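DUF5618 domain-containing protein (Dyadobacter fermentans, PDB 3MFN) is of unknown function, a small helical DUF5618-family protein that assembles as a pair of identical subunits. Local coordinates at residues L110-S115 with F139-I144. Residues are numbered along the deposited sequence; the frame is centred on the assembly and turned at random.
Sequences LNTFVS and FQRAEI
Thr112 sets its methyl group against the turn of helix 132-153 that carries Arg141 and Ile144. The backbones are close here, with the CA atoms of Thr112 and Arg141 6.0 Å apart, and a methyl fills the approach between the helices at this point. CG2 of Thr112 rests 3.5 Å from Arg141 O and 3.9 Å from Ile144 CG2, the side chains of Thr112 and Ile144 crossing at about a right angle. Its placement follows from the torsion: chi1 of -60° puts OG1 beside the backbone N, where it hydrogen-bonds to Lys108 O one turn back, and leaves CG2 anti to that N and facing the other helix. The polar branch is thus satisfied within its own helix, and the neighbouring helix meets carbon.

Arg141 can be followed outward from the same spot. Its CB packs 3.9 Å from Thr112 CG2 and 4.2 Å from Thr112 O. The chain bends about the CB–CG bond (chi2 -72°), which brings CD back alongside the methyl, 4.1 Å from Thr112 CG2. From there it runs on past the threonine to the second subunit, where NE forms a salt bridge with Asp131 OD2 and NH2 another with Glu133 OE2, both acids of the second subunit. Ser115 OG hydrogen-bonds to that same Asp131 OD2 of the second subunit, so one carboxylate oxygen receives a group from each helix. The two acids probably favour a charged arginine in this buried setting.

No hydrogen bond links the two segments directly. What joins them is a small van der Waals contact, a methyl against a backbone carbonyl and the aliphatic parts of Arg141 and Ile144, between successive antiparallel helices, 107-126 and 132-153, of a helical hairpin within a mainly helical bundle, with the polar end of Arg141 extending the contact into the dimer interface.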
ATOM      1  N   LEU A 110     -12.207   4.218  10.848  1.00 24.17           N
ATOM      2  CA  LEU A 110     -11.751   5.238   9.914  1.00 22.61           C
ATOM      3  C   LEU A 110     -10.392   4.879   9.338  1.00 21.72           C
ATOM      4  O   LEU A 110     -10.251   4.780   8.104  1.00 21.38           O
ATOM      5  CB  LEU A 110     -11.698   6.627  10.544  1.00 22.93           C
ATOM      6  CG  LEU A 110     -11.111   7.788   9.707  1.00 23.39           C
ATOM      7  CD1 LEU A 110     -11.881   7.966   8.424  1.00 25.59           C
ATOM      8  CD2 LEU A 110     -11.072   9.199  10.553  1.00 23.05           C
ATOM      9  N   ASN A 111      -9.410   4.642  10.201  1.00 21.00           N
ATOM     10  CA  ASN A 111      -8.060   4.356   9.740  1.00 20.70           C
ATOM     11  C   ASN A 111      -8.060   3.093   8.900  1.00 20.45           C
ATOM     12  O   ASN A 111      -7.387   3.041   7.888  1.00 20.04           O
ATOM     13  CB  ASN A 111      -7.071   4.190  10.903  1.00 20.36           C
ATOM     14  CG  ASN A 111      -6.757   5.500  11.608  1.00 23.78           C
ATOM     15  OD1 ASN A 111      -6.912   6.558  11.050  1.00 22.35           O
ATOM     16  ND2 ASN A 111      -6.333   5.412  12.843  1.00 23.15           N
ATOM     17  N   THR A 112      -8.822   2.081   9.332  1.00 20.89           N
ATOM     18  CA  THR A 112      -8.944   0.849   8.593  1.00 20.71           C
ATOM     19  C   THR A 112      -9.468   1.113   7.169  1.00 22.40           C
ATOM     20  O   THR A 112      -8.942   0.549   6.187  1.00 20.64           O
ATOM     21  CB  THR A 112      -9.854  -0.192   9.351  1.00 22.10           C
ATOM     22  OG1 THR A 112      -9.289  -0.475  10.627  1.00 21.83           O
ATOM     23  CG2 THR A 112     -10.056  -1.517   8.580  1.00 16.66           C
ATOM     24  N   PHE A 113     -10.518   1.931   7.052  1.00 21.08           N
ATOM     25  CA  PHE A 113     -11.061   2.231   5.753  1.00 20.71           C
ATOM     26  C   PHE A 113     -10.050   2.998   4.895  1.00 20.41           C
ATOM     27  O   PHE A 113      -9.973   2.771   3.659  1.00 20.00           O
ATOM     28  CB  PHE A 113     -12.386   3.077   5.877  1.00 19.64           C
ATOM     29  CG  PHE A 113     -12.894   3.555   4.572  1.00 21.08           C
ATOM     30  CD1 PHE A 113     -13.498   2.661   3.686  1.00 21.44           C
ATOM     31  CD2 PHE A 113     -12.684   4.835   4.162  1.00 21.07           C
ATOM     32  CE1 PHE A 113     -13.924   3.081   2.482  1.00 22.15           C
ATOM     33  CE2 PHE A 113     -13.110   5.250   2.935  1.00 22.45           C
ATOM     34  CZ  PHE A 113     -13.714   4.385   2.091  1.00 21.33           C
ATOM     35  N   VAL A 114      -9.288   3.907   5.495  1.00 20.13           N
ATOM     36  CA  VAL A 114      -8.333   4.714   4.700  1.00 19.53           C
ATOM     37  C   VAL A 114      -7.276   3.778   4.061  1.00 18.86           C
ATOM     38  O   VAL A 114      -6.855   3.951   2.879  1.00 19.15           O
ATOM     39  CB  VAL A 114      -7.676   5.853   5.554  1.00 21.61           C
ATOM     40  CG1 VAL A 114      -6.547   6.617   4.735  1.00 21.32           C
ATOM     41  CG2 VAL A 114      -8.753   6.876   5.986  1.00 20.03           C
ATOM     42  N   SER A 115      -6.872   2.787   4.835  1.00 17.67           N
ATOM     43  CA  SER A 115      -5.937   1.799   4.392  1.00 19.35           C
ATOM     44  C   SER A 115      -6.545   0.962   3.269  1.00 20.73           C
ATOM     45  O   SER A 115      -5.882   0.741   2.261  1.00 21.59           O
ATOM     46  CB  SER A 115      -5.492   0.937   5.576  1.00 20.10           C
ATOM     47  OG  SER A 115      -4.316   0.241   5.284  1.00 20.12           O
ATOM     48  N   PHE A 139      -7.124  -6.959   1.874  1.00 21.26           N
ATOM     49  CA  PHE A 139      -8.337  -7.768   1.967  1.00 21.77           C
ATOM     50  C   PHE A 139      -8.782  -8.064   3.383  1.00 23.01           C
ATOM     51  O   PHE A 139      -9.976  -8.051   3.624  1.00 24.84           O
ATOM     52  CB  PHE A 139      -8.171  -9.078   1.198  1.00 23.00           C
ATOM     53  CG  PHE A 139      -8.135  -8.919  -0.285  1.00 22.82           C
ATOM     54  CD1 PHE A 139      -8.471  -7.738  -0.903  1.00 31.59           C
ATOM     55  CD2 PHE A 139      -7.804  -9.972  -1.077  1.00 30.01           C
ATOM     56  CE1 PHE A 139      -8.508  -7.645  -2.297  1.00 32.51           C
ATOM     57  CE2 PHE A 139      -7.848  -9.870  -2.479  1.00 32.06           C
ATOM     58  CZ  PHE A 139      -8.241  -8.735  -3.066  1.00 30.45           C
ATOM     59  N   GLN A 140      -7.860  -8.276   4.333  1.00 23.20           N
ATOM     60  CA  GLN A 140      -8.238  -8.411   5.748  0.70 24.07           C
ATOM     61  C   GLN A 140      -8.886  -7.130   6.254  1.00 22.43           C
ATOM     62  O   GLN A 140      -9.841  -7.190   6.975  1.00 21.15           O
ATOM     63  CB  GLN A 140      -7.039  -8.765   6.667  0.70 24.97           C
ATOM     64  CG  GLN A 140      -6.492 -10.230   6.510  0.70 28.60           C
ATOM     65  CD  GLN A 140      -4.995 -10.382   6.837  0.70 31.45           C
ATOM     66  OE1 GLN A 140      -4.292 -11.196   6.221  0.70 34.63           O
ATOM     67  NE2 GLN A 140      -4.518  -9.626   7.802  0.70 34.20           N
ATOM     68  N   ARG A 141      -8.349  -5.966   5.864  1.00 23.32           N
ATOM     69  CA  ARG A 141      -8.899  -4.657   6.307  1.00 21.84           C
ATOM     70  C   ARG A 141     -10.331  -4.482   5.775  1.00 21.80           C
ATOM     71  O   ARG A 141     -11.225  -4.055   6.507  1.00 22.51           O
ATOM     72  CB  ARG A 141      -8.046  -3.493   5.843  1.00 22.58           C
ATOM     73  CG  ARG A 141      -6.608  -3.554   6.289  1.00 23.72           C
ATOM     74  CD  ARG A 141      -6.423  -3.291   7.740  1.00 24.88           C
ATOM     75  NE  ARG A 141      -4.997  -3.370   8.033  1.00 26.38           N
ATOM     76  CZ  ARG A 141      -4.386  -4.457   8.501  1.00 28.16           C
ATOM     77  NH1 ARG A 141      -5.054  -5.592   8.693  1.00 28.72           N
ATOM     78  NH2 ARG A 141      -3.092  -4.425   8.741  1.00 25.79           N
ATOM     79  N   ALA A 142     -10.537  -4.886   4.533  1.00 21.60           N
ATOM     80  CA  ALA A 142     -11.837  -4.877   3.851  1.00 22.13           C
ATOM     81  C   ALA A 142     -12.842  -5.769   4.586  1.00 22.93           C
ATOM     82  O   ALA A 142     -13.938  -5.335   4.823  1.00 22.67           O
ATOM     83  CB  ALA A 142     -11.691  -5.347   2.447  1.00 21.62           C
ATOM     84  N   GLU A 143     -12.480  -7.000   4.969  1.00 24.09           N
ATOM     85  CA  GLU A 143     -13.395  -7.840   5.723  0.60 24.62           C
ATOM     86  C   GLU A 143     -13.694  -7.242   7.100  1.00 24.26           C
ATOM     87  O   GLU A 143     -14.775  -7.394   7.627  1.00 24.39           O
ATOM     88  CB  GLU A 143     -12.846  -9.268   5.866  0.60 25.72           C
ATOM     89  CG  GLU A 143     -13.785 -10.224   6.575  0.60 27.29           C
ATOM     90  CD  GLU A 143     -14.895 -10.792   5.655  0.60 31.57           C
ATOM     91  OE1 GLU A 143     -14.885 -10.537   4.424  0.60 33.67           O
ATOM     92  OE2 GLU A 143     -15.746 -11.559   6.166  0.60 33.00           O
ATOM     93  N   ILE A 144     -12.722  -6.532   7.679  1.00 24.82           N
ATOM     94  CA  ILE A 144     -12.944  -5.838   8.934  1.00 23.80           C
ATOM     95  C   ILE A 144     -14.044  -4.815   8.812  1.00 23.34           C
ATOM     96  O   ILE A 144     -14.919  -4.704   9.682  1.00 23.56           O
ATOM     97  CB  ILE A 144     -11.660  -5.175   9.507  1.00 24.72           C
ATOM     98  CG1 ILE A 144     -10.736  -6.224  10.135  1.00 26.69           C
ATOM     99  CG2 ILE A 144     -12.024  -4.176  10.605  1.00 22.95           C
ATOM    100  CD1 ILE A 144      -9.299  -5.648  10.503  1.00 29.44           C
TER